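Phenyl-3-pyruvate decarboxylase (Azospirillum brasilense, PDB 2NXW) catalyses the thiamine diphosphate- and magnesium-dependent decarboxylation of indole-3-pyruvate to indole-3-acetaldehyde, a step of auxin biosynthesis. Local coordinates at residues Ala108-Pro112 and Val231-Tyr236; Thr149-Ala153 and Arg167-Ala172; Ala212-Leu216 and Leu327-Tyr332; Thr256-Arg260 and Leu415-Tyr420; Ala264-Pro269 and Arg353-Gly357. One frame throughout, in Å; residues are numbered along the deposited sequence.

Contacts 1 and 4 lie deep in the chain and touch: between them they tie the middle domain to the N-terminal and C-terminal cofactor-binding domains, and E109 of contact 1 reaches the backbone of Y420 in contact 4. Contact 1 works through a salt bridge and an arginine bonded to backbone carbonyls, contact 4 mostly through aromatic and methionine packing. Contact 2 is also buried but stays within one domain, joining a strand to the following helix, with small apolar side chains and one arginine at the margin. Contact 3, partly buried, pins a helix to a hairpin of the middle domain. Contact 5 is at the surface, two loops meeting by backbone, arginine and water bonds.

Contact 1: residues Ala108-Pro112 and Val231-Tyr236; sequences AEKSP and VEVRRY
A Schellman motif ends helix 100-108, and its positive-phi residue K110 meets helix 231-235 of the middle domain, where R235 bonds to the carbonyls of the turn. The R235 guanidinium lies edge-on and grips two successive carbonyls in its own plane. R235 NH2 bonds to E109 O at 3.0 Å, nearly in line with that carbonyl, whereas R235 NE bonds to K110 O at 2.8 Å from well above the carbonyl plane. V231 CG2, of the same helix, lies over the rim of one face of the guanidinium. K110 bends at chi2 (-87°) and chi3 (-78°), which carries its ammonium round to E232. K110 NZ forms a salt bridge with E232 OE2 at 2.8 Å, on the lone pair turned away from the other oxygen. The same NZ also pairs with D322 and the carbonyl of Q175, while E109 pairs OE1 with R80 and offers OE2 to the backbone N of Y420. A long, flexible lysine suits a buried spot where several acceptors must be reached from one position. The carbonyls at the helix end are probably polarised negative, which would suit an arginine, and the two carboxylates around NZ probably help keep the lysine protonated.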
# COMPACT_ATOMS: atom_id res chain seq x y z
N ALA A 108 7.28 19.32 -3.96
CA ALA A 108 7.12 19.13 -5.39
C ALA A 108 8.01 20.04 -6.23
O ALA A 108 8.46 19.65 -7.31
CB ALA A 108 5.65 19.37 -5.77
N GLU A 109 8.27 21.25 -5.73
CA GLU A 109 9.08 22.19 -6.49
C GLU A 109 10.47 22.44 -5.93
O GLU A 109 11.09 23.48 -6.18
CB GLU A 109 8.27 23.49 -6.71
CG GLU A 109 7.00 23.14 -7.52
CD GLU A 109 6.08 24.31 -7.86
OE1 GLU A 109 6.13 25.35 -7.18
OE2 GLU A 109 5.29 24.15 -8.82
N LYS A 110 10.95 21.46 -5.18
CA LYS A 110 12.31 21.48 -4.64
C LYS A 110 12.69 22.73 -3.85
O LYS A 110 13.73 23.34 -4.09
CB LYS A 110 13.31 21.27 -5.79
CG LYS A 110 13.24 19.88 -6.44
CD LYS A 110 14.12 18.85 -5.74
CE LYS A 110 15.57 19.03 -6.15
NZ LYS A 110 16.46 17.94 -5.61
N SER A 111 11.85 23.09 -2.88
CA SER A 111 12.10 24.27 -2.04
C SER A 111 12.24 23.76 -0.60
O SER A 111 11.31 23.14 -0.06
CB SER A 111 10.94 25.26 -2.15
OG SER A 111 11.22 26.42 -1.39
N PRO A 112 13.39 24.02 0.03
CA PRO A 112 13.64 23.57 1.40
C PRO A 112 13.00 24.35 2.53
O PRO A 112 13.63 25.22 3.15
CB PRO A 112 15.16 23.58 1.48
CG PRO A 112 15.50 24.81 0.72
CD PRO A 112 14.57 24.73 -0.51
N VAL A 231 15.81 23.57 -12.37
CA VAL A 231 15.65 24.00 -10.99
C VAL A 231 16.83 23.82 -10.04
O VAL A 231 17.17 24.75 -9.30
CB VAL A 231 14.35 23.40 -10.35
CG1 VAL A 231 14.53 21.94 -10.01
CG2 VAL A 231 13.96 24.19 -9.11
N GLU A 232 17.48 22.66 -10.05
CA GLU A 232 18.61 22.48 -9.13
C GLU A 232 19.76 23.46 -9.37
O GLU A 232 20.51 23.78 -8.45
CB GLU A 232 19.13 21.05 -9.19
CG GLU A 232 18.17 20.01 -8.61
CD GLU A 232 18.82 18.65 -8.47
OE1 GLU A 232 19.71 18.34 -9.28
OE2 GLU A 232 18.45 17.89 -7.54
N VAL A 233 19.91 23.94 -10.60
CA VAL A 233 20.98 24.89 -10.90
C VAL A 233 20.72 26.17 -10.10
O VAL A 233 21.64 26.76 -9.54
CB VAL A 233 21.03 25.22 -12.40
CG1 VAL A 233 22.05 26.35 -12.66
CG2 VAL A 233 21.44 23.96 -13.19
N ARG A 234 19.46 26.58 -10.04
CA ARG A 234 19.13 27.77 -9.26
C ARG A 234 19.21 27.49 -7.77
O ARG A 234 19.82 28.25 -7.01
CB ARG A 234 17.72 28.27 -9.59
CG ARG A 234 17.39 29.58 -8.89
CD ARG A 234 15.91 29.86 -8.85
NE ARG A 234 15.29 29.81 -10.16
CZ ARG A 234 15.57 30.64 -11.16
NH1 ARG A 234 16.47 31.60 -11.00
NH2 ARG A 234 14.94 30.51 -12.32
N ARG A 235 18.61 26.39 -7.33
CA ARG A 235 18.60 26.07 -5.90
C ARG A 235 19.99 25.97 -5.29
O ARG A 235 20.22 26.45 -4.17
CB ARG A 235 17.84 24.77 -5.65
CG ARG A 235 16.36 24.80 -6.05
CD ARG A 235 15.53 25.79 -5.22
NE ARG A 235 14.11 25.64 -5.55
CZ ARG A 235 13.37 26.54 -6.21
NH1 ARG A 235 13.90 27.68 -6.62
NH2 ARG A 235 12.10 26.27 -6.48
N TYR A 236 20.92 25.37 -6.02
CA TYR A 236 22.27 25.18 -5.52
C TYR A 236 23.27 26.30 -5.84
O TYR A 236 24.47 26.17 -5.59
CB TYR A 236 22.81 23.82 -5.99
CG TYR A 236 21.98 22.65 -5.49
CD1 TYR A 236 21.49 22.63 -4.18
CD2 TYR A 236 21.66 21.57 -6.32
CE1 TYR A 236 20.71 21.58 -3.70
CE2 TYR A 236 20.88 20.50 -5.85
CZ TYR A 236 20.41 20.52 -4.54
OH TYR A 236 19.64 19.48 -4.07

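Contact 2: residues Thr149-Ala153 and Arg167-Ala172; sequences TVAQA and RVLGAA
Segment 149-153 runs into strand 152-154 and passes helix 161-175 with A151 and V168 nearest, their CA atoms 5.6 Å apart. Such a close approach calls for small side chains: A151 CB meets A171 CB at 3.6 Å, methyl against methyl, and A153 CB rests on V168 CG2 at 3.6 Å. Of the two V168 branches, CG1 faces A151 and CG2 faces A153. V150 CG2 touches A171 more loosely. The R167 chain runs extended and then turns at chi3 (68°), bringing the guanidinium back to the strand with V168 CG2 over the rim of one face. R167 NH2 donates to Q152 O at 2.9 Å, in the guanidinium plane, and R167 NH1 donates at 2.9 Å to a water that also accepts from Q152 N, so both polar backbone atoms of Q152 are tied to one side chain. R167 NH2 is also paired with E164. Replacing R167 by a leucine would probably leave Q152 O without its arginine donor, the water without one of its anchors and E164 without its mate. Strand 152-154, helix 161-175 and strand 179-184 form a beta-alpha-beta unit at the edge of the parallel sheet, closely packed here through small residues.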
# COMPACT_ATOMS: atom_id res chain seq x y z
N THR A 149 8.25 15.18 3.30
CA THR A 149 9.53 15.78 3.67
C THR A 149 10.64 14.76 3.43
O THR A 149 10.37 13.55 3.38
CB THR A 149 9.57 16.20 5.16
OG1 THR A 149 9.21 15.09 5.99
CG2 THR A 149 8.60 17.35 5.41
N VAL A 150 11.88 15.23 3.28
CA VAL A 150 13.01 14.33 3.04
C VAL A 150 13.70 13.84 4.30
O VAL A 150 14.49 12.90 4.24
CB VAL A 150 14.07 14.96 2.10
CG1 VAL A 150 13.45 15.16 0.74
CG2 VAL A 150 14.60 16.27 2.67
N ALA A 151 13.41 14.46 5.43
CA ALA A 151 14.00 14.06 6.70
C ALA A 151 13.14 14.62 7.81
O ALA A 151 12.50 15.67 7.63
CB ALA A 151 15.43 14.60 6.82
N GLN A 152 13.12 13.93 8.94
CA GLN A 152 12.33 14.36 10.08
C GLN A 152 13.06 14.05 11.38
O GLN A 152 13.91 13.16 11.43
CB GLN A 152 11.00 13.59 10.15
CG GLN A 152 10.20 13.47 8.87
CD GLN A 152 10.74 12.41 7.93
OE1 GLN A 152 11.17 11.33 8.37
NE2 GLN A 152 10.73 12.70 6.63
N ALA A 153 12.72 14.79 12.43
CA ALA A 153 13.29 14.51 13.73
C ALA A 153 12.38 15.05 14.82
O ALA A 153 11.77 16.10 14.67
CB ALA A 153 14.68 15.13 13.87
N ARG A 167 21.65 17.02 11.09
CA ARG A 167 21.31 15.99 10.12
C ARG A 167 20.10 16.39 9.27
O ARG A 167 20.12 16.29 8.04
CB ARG A 167 21.00 14.66 10.83
CG ARG A 167 20.50 13.57 9.88
CD ARG A 167 20.13 12.28 10.61
NE ARG A 167 18.95 12.40 11.47
CZ ARG A 167 17.69 12.45 11.02
NH1 ARG A 167 17.45 12.39 9.72
NH2 ARG A 167 16.69 12.54 11.88
N VAL A 168 19.05 16.86 9.94
CA VAL A 168 17.84 17.24 9.23
C VAL A 168 18.01 18.48 8.37
O VAL A 168 17.56 18.50 7.21
CB VAL A 168 16.69 17.41 10.23
CG1 VAL A 168 15.44 17.95 9.53
CG2 VAL A 168 16.37 16.06 10.87
N LEU A 169 18.65 19.53 8.90
CA LEU A 169 18.85 20.72 8.09
C LEU A 169 19.80 20.40 6.95
O LEU A 169 19.69 20.95 5.86
CB LEU A 169 19.41 21.87 8.93
CG LEU A 169 18.52 22.33 10.08
CD1 LEU A 169 19.10 23.60 10.67
CD2 LEU A 169 17.09 22.57 9.57
N GLY A 170 20.74 19.48 7.21
CA GLY A 170 21.69 19.09 6.19
C GLY A 170 20.99 18.38 5.04
O GLY A 170 21.37 18.53 3.89
N ALA A 171 19.96 17.59 5.37
CA ALA A 171 19.20 16.87 4.36
C ALA A 171 18.40 17.87 3.50
O ALA A 171 18.30 17.70 2.29
CB ALA A 171 18.24 15.88 5.03
N ALA A 172 17.85 18.90 4.14
CA ALA A 172 17.10 19.91 3.40
C ALA A 172 18.02 20.59 2.38
O ALA A 172 17.62 20.86 1.25
CB ALA A 172 16.51 20.94 4.36
O HOH W 1 14.86 11.53 8.79

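Contact 3: residues Ala212-Leu216 and Leu327-Tyr332; sequences ADEVL and LGYHTY
With CG opposite the backbone N (chi1 -163°) and the chain extended beyond it, E214 reaches straight out from helix 205-221 to Y332, whose chi1 of -71° places CG beside its backbone N and sends the ring toward the helix. Y332 OH donates to E214 OE1 at 2.6 Å, nearly along the C-O axis of the oxygen. OE1 lies at the ring edge, in its plane, while the carboxylate is turned 67° from that plane. E214 OE2 rests against L327 CD2 at 3.5 Å, and E214 CG lies 3.8 Å from L327 CD2. Deeper in, the V215 and L327 side chains cross at about a right angle, CG2 of V215 4.1 Å from CD2 of L327, and both pack on I318. A glutamate suits this border: its methylene chain is apolar enough to lie on leucine, and its carboxylate can accept a hydrogen bond from the tyrosine hydroxyl. Cutting E214 back to an alanine is likely to leave Y332 OH without this acceptor and L327 CD2 without the carboxylate and CG packed on it. G328, at positive phi, belongs to the two-residue type I' turn of the beta hairpin formed by strands 324-327 and 330-333, at the edge of the middle domain's mixed sheet.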
# COMPACT_ATOMS: atom_id res chain seq x y z
N ALA A 212 30.92 11.64 -16.04
CA ALA A 212 31.31 12.81 -16.82
C ALA A 212 31.79 12.40 -18.21
O ALA A 212 31.44 13.04 -19.21
CB ALA A 212 32.40 13.59 -16.09
N ASP A 213 32.61 11.36 -18.29
CA ASP A 213 33.11 10.91 -19.59
C ASP A 213 31.97 10.43 -20.47
O ASP A 213 31.92 10.76 -21.66
CB ASP A 213 34.11 9.76 -19.43
CG ASP A 213 35.45 10.21 -18.87
OD1 ASP A 213 35.76 11.42 -18.92
OD2 ASP A 213 36.21 9.33 -18.40
N GLU A 214 31.04 9.67 -19.90
CA GLU A 214 29.93 9.14 -20.67
C GLU A 214 29.00 10.25 -21.16
O GLU A 214 28.52 10.21 -22.29
CB GLU A 214 29.12 8.13 -19.85
CG GLU A 214 28.22 7.28 -20.71
CD GLU A 214 27.34 6.34 -19.91
OE1 GLU A 214 27.70 6.00 -18.76
OE2 GLU A 214 26.28 5.94 -20.45
N VAL A 215 28.74 11.23 -20.30
CA VAL A 215 27.88 12.34 -20.67
C VAL A 215 28.48 13.10 -21.85
O VAL A 215 27.79 13.41 -22.81
CB VAL A 215 27.69 13.31 -19.48
CG1 VAL A 215 27.05 14.61 -19.97
CG2 VAL A 215 26.81 12.66 -18.43
N LEU A 216 29.78 13.40 -21.78
CA LEU A 216 30.41 14.14 -22.87
C LEU A 216 30.40 13.34 -24.17
O LEU A 216 30.19 13.89 -25.25
CB LEU A 216 31.84 14.55 -22.50
CG LEU A 216 31.93 15.63 -21.41
CD1 LEU A 216 33.40 16.00 -21.18
CD2 LEU A 216 31.13 16.86 -21.84
N LEU A 327 21.33 7.73 -17.45
CA LEU A 327 21.53 7.75 -18.90
C LEU A 327 21.94 6.37 -19.42
O LEU A 327 22.35 5.51 -18.65
CB LEU A 327 22.60 8.78 -19.30
CG LEU A 327 23.95 8.88 -18.58
CD1 LEU A 327 24.26 7.64 -17.75
CD2 LEU A 327 25.02 9.13 -19.64
N GLY A 328 21.81 6.17 -20.73
CA GLY A 328 22.18 4.91 -21.34
C GLY A 328 21.71 3.65 -20.64
O GLY A 328 22.43 2.64 -20.62
N TYR A 329 20.52 3.71 -20.05
CA TYR A 329 19.93 2.57 -19.35
C TYR A 329 20.62 2.18 -18.03
O TYR A 329 20.62 1.01 -17.65
CB TYR A 329 19.88 1.35 -20.27
N HIS A 330 21.22 3.16 -17.35
CA HIS A 330 21.88 2.92 -16.08
C HIS A 330 21.90 4.20 -15.25
O HIS A 330 21.82 5.30 -15.79
CB HIS A 330 23.31 2.44 -16.33
CG HIS A 330 24.04 2.02 -15.09
ND1 HIS A 330 25.41 1.87 -15.05
CD2 HIS A 330 23.59 1.69 -13.85
CE1 HIS A 330 25.78 1.47 -13.84
NE2 HIS A 330 24.69 1.36 -13.10
N THR A 331 22.01 4.05 -13.94
CA THR A 331 22.03 5.19 -13.03
C THR A 331 23.26 5.24 -12.14
O THR A 331 23.63 4.25 -11.49
CB THR A 331 20.78 5.20 -12.13
OG1 THR A 331 19.60 5.30 -12.93
CG2 THR A 331 20.83 6.38 -11.16
N TYR A 332 23.90 6.41 -12.11
CA TYR A 332 25.07 6.65 -11.27
C TYR A 332 24.54 7.29 -9.99
O TYR A 332 23.86 8.31 -10.04
CB TYR A 332 26.02 7.63 -11.96
CG TYR A 332 26.75 7.08 -13.15
CD1 TYR A 332 27.92 6.33 -13.00
CD2 TYR A 332 26.31 7.35 -14.45
CE1 TYR A 332 28.63 5.87 -14.11
CE2 TYR A 332 27.01 6.89 -15.56
CZ TYR A 332 28.17 6.16 -15.38
OH TYR A 332 28.87 5.72 -16.48

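Contact 4: residues Thr256-Arg260 and Leu415-Tyr420; sequences TFMGR and LMAPGY
The polar link from F257 and M258 to Y420 is a single direct bond: M258 N donates to Y420 OH at 3.2 Å, nearly straight at 165°. Two waters supplement it further along, one in reach of F257 O and L415 O, the other accepting from L415 N and lying near R260 O. Aromatic and sulfur contacts come next. M258 bends at chi2 (-84°) and slides past Y420 in the opposite direction, so that M258 CE sits over the centre of the Y420 ring, 4.3 Å from its centroid, in a CH-pi contact. M258 SD is 4.8 Å from the centroid of the Y420 ring, above the face, a Met-aromatic pair; an unbranched, polarisable methionine can lie flat along a ring in this way. These contacts fasten the 3-10 turn 257-259, which follows edge strand 253-255 of the middle domain, to edge strand 415-416 and its loop in the C-terminal thiamine diphosphate-binding domain. Apolar packing fills the rest. Chi1 of 175° turns the F257 ring away from its backbone N and across the loop: F257 CE1 meets L415 CD2 at 3.7 Å, and F257 CE2 meets G419 CA at 3.6 Å, where a side chain on G419 would run into the ring. L415 CD2 also lies over one face of the R260 guanidinium, and R260 NH1 is 3.5 Å from L415 CB while the R260 charge is paired with D412.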
# COMPACT_ATOMS: atom_id res chain seq x y z
N THR A 256 14.10 25.19 -18.26
CA THR A 256 12.78 24.66 -17.91
C THR A 256 12.08 25.84 -17.24
O THR A 256 12.70 26.88 -17.01
CB THR A 256 12.86 23.53 -16.88
OG1 THR A 256 13.58 23.99 -15.72
CG2 THR A 256 13.53 22.30 -17.48
N PHE A 257 10.81 25.68 -16.90
CA PHE A 257 10.08 26.77 -16.24
C PHE A 257 10.78 27.23 -14.96
O PHE A 257 10.92 28.43 -14.72
CB PHE A 257 8.65 26.34 -15.90
CG PHE A 257 7.90 27.37 -15.13
CD1 PHE A 257 7.43 28.52 -15.75
CD2 PHE A 257 7.70 27.22 -13.76
CE1 PHE A 257 6.78 29.52 -15.02
CE2 PHE A 257 7.06 28.21 -13.02
CZ PHE A 257 6.60 29.36 -13.65
N MET A 258 11.21 26.28 -14.14
CA MET A 258 11.88 26.63 -12.89
C MET A 258 13.30 27.13 -13.10
O MET A 258 13.94 27.60 -12.16
CB MET A 258 11.89 25.44 -11.93
CG MET A 258 10.52 25.00 -11.46
SD MET A 258 9.88 25.93 -10.04
CE MET A 258 8.07 25.78 -10.29
N GLY A 259 13.80 27.02 -14.33
CA GLY A 259 15.13 27.52 -14.62
C GLY A 259 15.05 28.84 -15.38
O GLY A 259 16.07 29.41 -15.75
N ARG A 260 13.83 29.32 -15.61
CA ARG A 260 13.60 30.56 -16.35
C ARG A 260 14.41 31.73 -15.79
O ARG A 260 14.36 32.03 -14.60
CB ARG A 260 12.10 30.89 -16.32
CG ARG A 260 11.63 32.03 -17.23
CD ARG A 260 10.11 31.94 -17.40
NE ARG A 260 9.50 33.10 -18.05
CZ ARG A 260 9.34 34.28 -17.47
NH1 ARG A 260 9.75 34.47 -16.23
NH2 ARG A 260 8.74 35.27 -18.12
N LEU A 415 10.31 35.09 -11.61
CA LEU A 415 8.91 34.66 -11.58
C LEU A 415 8.83 33.48 -10.62
O LEU A 415 9.53 32.48 -10.79
CB LEU A 415 8.43 34.23 -12.97
CG LEU A 415 7.02 33.63 -13.04
CD1 LEU A 415 5.99 34.65 -12.51
CD2 LEU A 415 6.71 33.23 -14.48
N MET A 416 7.98 33.61 -9.62
CA MET A 416 7.80 32.57 -8.61
C MET A 416 6.36 32.10 -8.71
O MET A 416 5.44 32.89 -8.53
CB MET A 416 8.07 33.21 -7.25
CG MET A 416 8.18 32.29 -6.10
SD MET A 416 8.36 33.37 -4.67
CE MET A 416 10.05 33.91 -4.85
N ALA A 417 6.14 30.82 -8.99
CA ALA A 417 4.77 30.33 -9.14
C ALA A 417 4.73 28.82 -9.04
O ALA A 417 5.76 28.16 -9.18
CB ALA A 417 4.22 30.77 -10.50
N PRO A 418 3.55 28.25 -8.79
CA PRO A 418 3.43 26.79 -8.69
C PRO A 418 3.31 26.19 -10.10
O PRO A 418 2.33 25.52 -10.43
CB PRO A 418 2.17 26.61 -7.84
CG PRO A 418 1.32 27.76 -8.28
CD PRO A 418 2.29 28.92 -8.39
N GLY A 419 4.32 26.46 -10.92
CA GLY A 419 4.33 26.00 -12.29
C GLY A 419 4.25 24.51 -12.53
O GLY A 419 3.83 24.08 -13.62
N TYR A 420 4.66 23.71 -11.55
CA TYR A 420 4.59 22.25 -11.69
C TYR A 420 3.51 21.67 -10.79
O TYR A 420 2.70 20.86 -11.23
CB TYR A 420 5.92 21.60 -11.34
CG TYR A 420 7.11 22.03 -12.18
CD1 TYR A 420 6.94 22.65 -13.43
CD2 TYR A 420 8.41 21.81 -11.72
CE1 TYR A 420 8.05 23.04 -14.19
CE2 TYR A 420 9.52 22.19 -12.49
CZ TYR A 420 9.33 22.81 -13.71
OH TYR A 420 10.42 23.23 -14.44
O HOH W 2 10.85 30.95 -12.86
O HOH W 3 12.30 33.15 -12.57

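Contact 5: residues Ala264-Pro269 and Arg353-Gly357; sequences ADAPTP and RTTRG
P267 and T355 meet where two irregular loops run side by side at the protein surface: 264-269 follows strand 253-255 of the middle domain, and 353-357 belongs to the connection leading from helix 337-346 toward helix 376-388. Of the direct hydrogen bonds, one is between backbones. T355 N donates to P267 O at 2.8 Å in the carbonyl plane, and T354 CA adds a CA-H...O contact to the same oxygen. The other two come from R356, whose chain turns at chi3 (67°) to lay its guanidinium edge against the loop. There R356 NH1 donates both to A264 O, almost perfectly straight at 177°, and to A266 O at 2.9 Å. Both oxygens lie close to the guanidinium plane, so the two bonds fix the rotation of the group. An arginine suits this place because its planar end can reach carbonyls two residues apart, and its charge probably benefits from D265 nearby. Packing contacts are few but specific. T268 CG2 sits over one face of the R353 guanidinium, 3.4 Å from R353 NH2, while that group donates to the carbonyl of A246 in helix 239-249, which the 264-269 loop also covers. P269 presents its ring to R356, with P269 CD 3.6 Å from R356 CG, the two side chains crossing at about a right angle. Waters complete the seam. One accepts from R356 NH2 and donates to A264 O and to D265 OD1; another lies 2.7 Å from T355 OG1 and donates to P269 O at 2.6 Å.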
# COMPACT_ATOMS: atom_id res chain seq x y z
N ALA A 264 20.79 34.31 -18.42
CA ALA A 264 20.32 35.40 -19.27
C ALA A 264 21.45 36.29 -19.76
O ALA A 264 21.42 36.77 -20.89
CB ALA A 264 19.29 36.24 -18.52
N ASP A 265 22.45 36.51 -18.91
CA ASP A 265 23.58 37.38 -19.27
C ASP A 265 24.80 36.61 -19.75
O ASP A 265 25.86 37.19 -19.97
CB ASP A 265 23.97 38.26 -18.08
CG ASP A 265 22.83 39.12 -17.58
OD1 ASP A 265 22.04 39.61 -18.41
OD2 ASP A 265 22.73 39.31 -16.35
N ALA A 266 24.66 35.30 -19.91
CA ALA A 266 25.76 34.45 -20.34
C ALA A 266 26.13 34.55 -21.83
O ALA A 266 25.34 35.02 -22.64
CB ALA A 266 25.44 32.99 -20.01
N PRO A 267 27.34 34.10 -22.19
CA PRO A 267 27.80 34.14 -23.58
C PRO A 267 26.93 33.25 -24.46
O PRO A 267 26.79 33.51 -25.66
CB PRO A 267 29.24 33.63 -23.48
CG PRO A 267 29.66 34.05 -22.11
CD PRO A 267 28.44 33.74 -21.28
N THR A 268 26.37 32.19 -23.88
CA THR A 268 25.47 31.30 -24.61
C THR A 268 24.20 31.18 -23.78
O THR A 268 23.99 30.22 -23.04
CB THR A 268 26.10 29.89 -24.85
OG1 THR A 268 26.36 29.24 -23.60
CG2 THR A 268 27.42 30.02 -25.61
N PRO A 269 23.32 32.20 -23.88
CA PRO A 269 22.06 32.25 -23.14
C PRO A 269 21.01 31.29 -23.69
O PRO A 269 21.13 30.80 -24.81
CB PRO A 269 21.65 33.71 -23.28
CG PRO A 269 22.10 34.03 -24.67
CD PRO A 269 23.47 33.39 -24.74
N ARG A 353 33.08 31.00 -27.50
CA ARG A 353 31.82 30.81 -28.22
C ARG A 353 30.75 31.72 -27.65
O ARG A 353 30.56 31.79 -26.44
CB ARG A 353 31.38 29.35 -28.09
CG ARG A 353 30.30 28.92 -29.05
CD ARG A 353 30.07 27.42 -28.95
NE ARG A 353 29.38 27.06 -27.72
CZ ARG A 353 28.06 27.10 -27.57
NH1 ARG A 353 27.30 27.48 -28.59
NH2 ARG A 353 27.50 26.76 -26.42
N THR A 354 30.03 32.41 -28.53
CA THR A 354 28.97 33.32 -28.10
C THR A 354 27.77 33.18 -29.03
O THR A 354 27.90 33.23 -30.25
CB THR A 354 29.47 34.79 -28.12
OG1 THR A 354 30.65 34.91 -27.32
CG2 THR A 354 28.39 35.72 -27.56
N THR A 355 26.59 33.00 -28.43
CA THR A 355 25.38 32.84 -29.22
C THR A 355 24.31 33.86 -28.86
O THR A 355 23.13 33.66 -29.11
CB THR A 355 24.79 31.43 -29.06
OG1 THR A 355 24.54 31.17 -27.67
CG2 THR A 355 25.75 30.40 -29.61
N ARG A 356 24.75 34.97 -28.27
CA ARG A 356 23.82 36.03 -27.91
C ARG A 356 23.27 36.69 -29.17
O ARG A 356 23.89 36.64 -30.24
CB ARG A 356 24.53 37.07 -27.03
CG ARG A 356 24.96 36.53 -25.67
CD ARG A 356 25.51 37.63 -24.78
NE ARG A 356 24.48 38.60 -24.40
CZ ARG A 356 23.55 38.37 -23.47
NH1 ARG A 356 23.51 37.22 -22.83
NH2 ARG A 356 22.65 39.31 -23.20
N GLY A 357 22.10 37.30 -29.04
CA GLY A 357 21.45 37.97 -30.15
C GLY A 357 20.27 38.76 -29.62
O GLY A 357 20.02 38.76 -28.41
O HOH W 4 20.87 39.92 -20.88
O HOH W 5 21.95 30.75 -27.29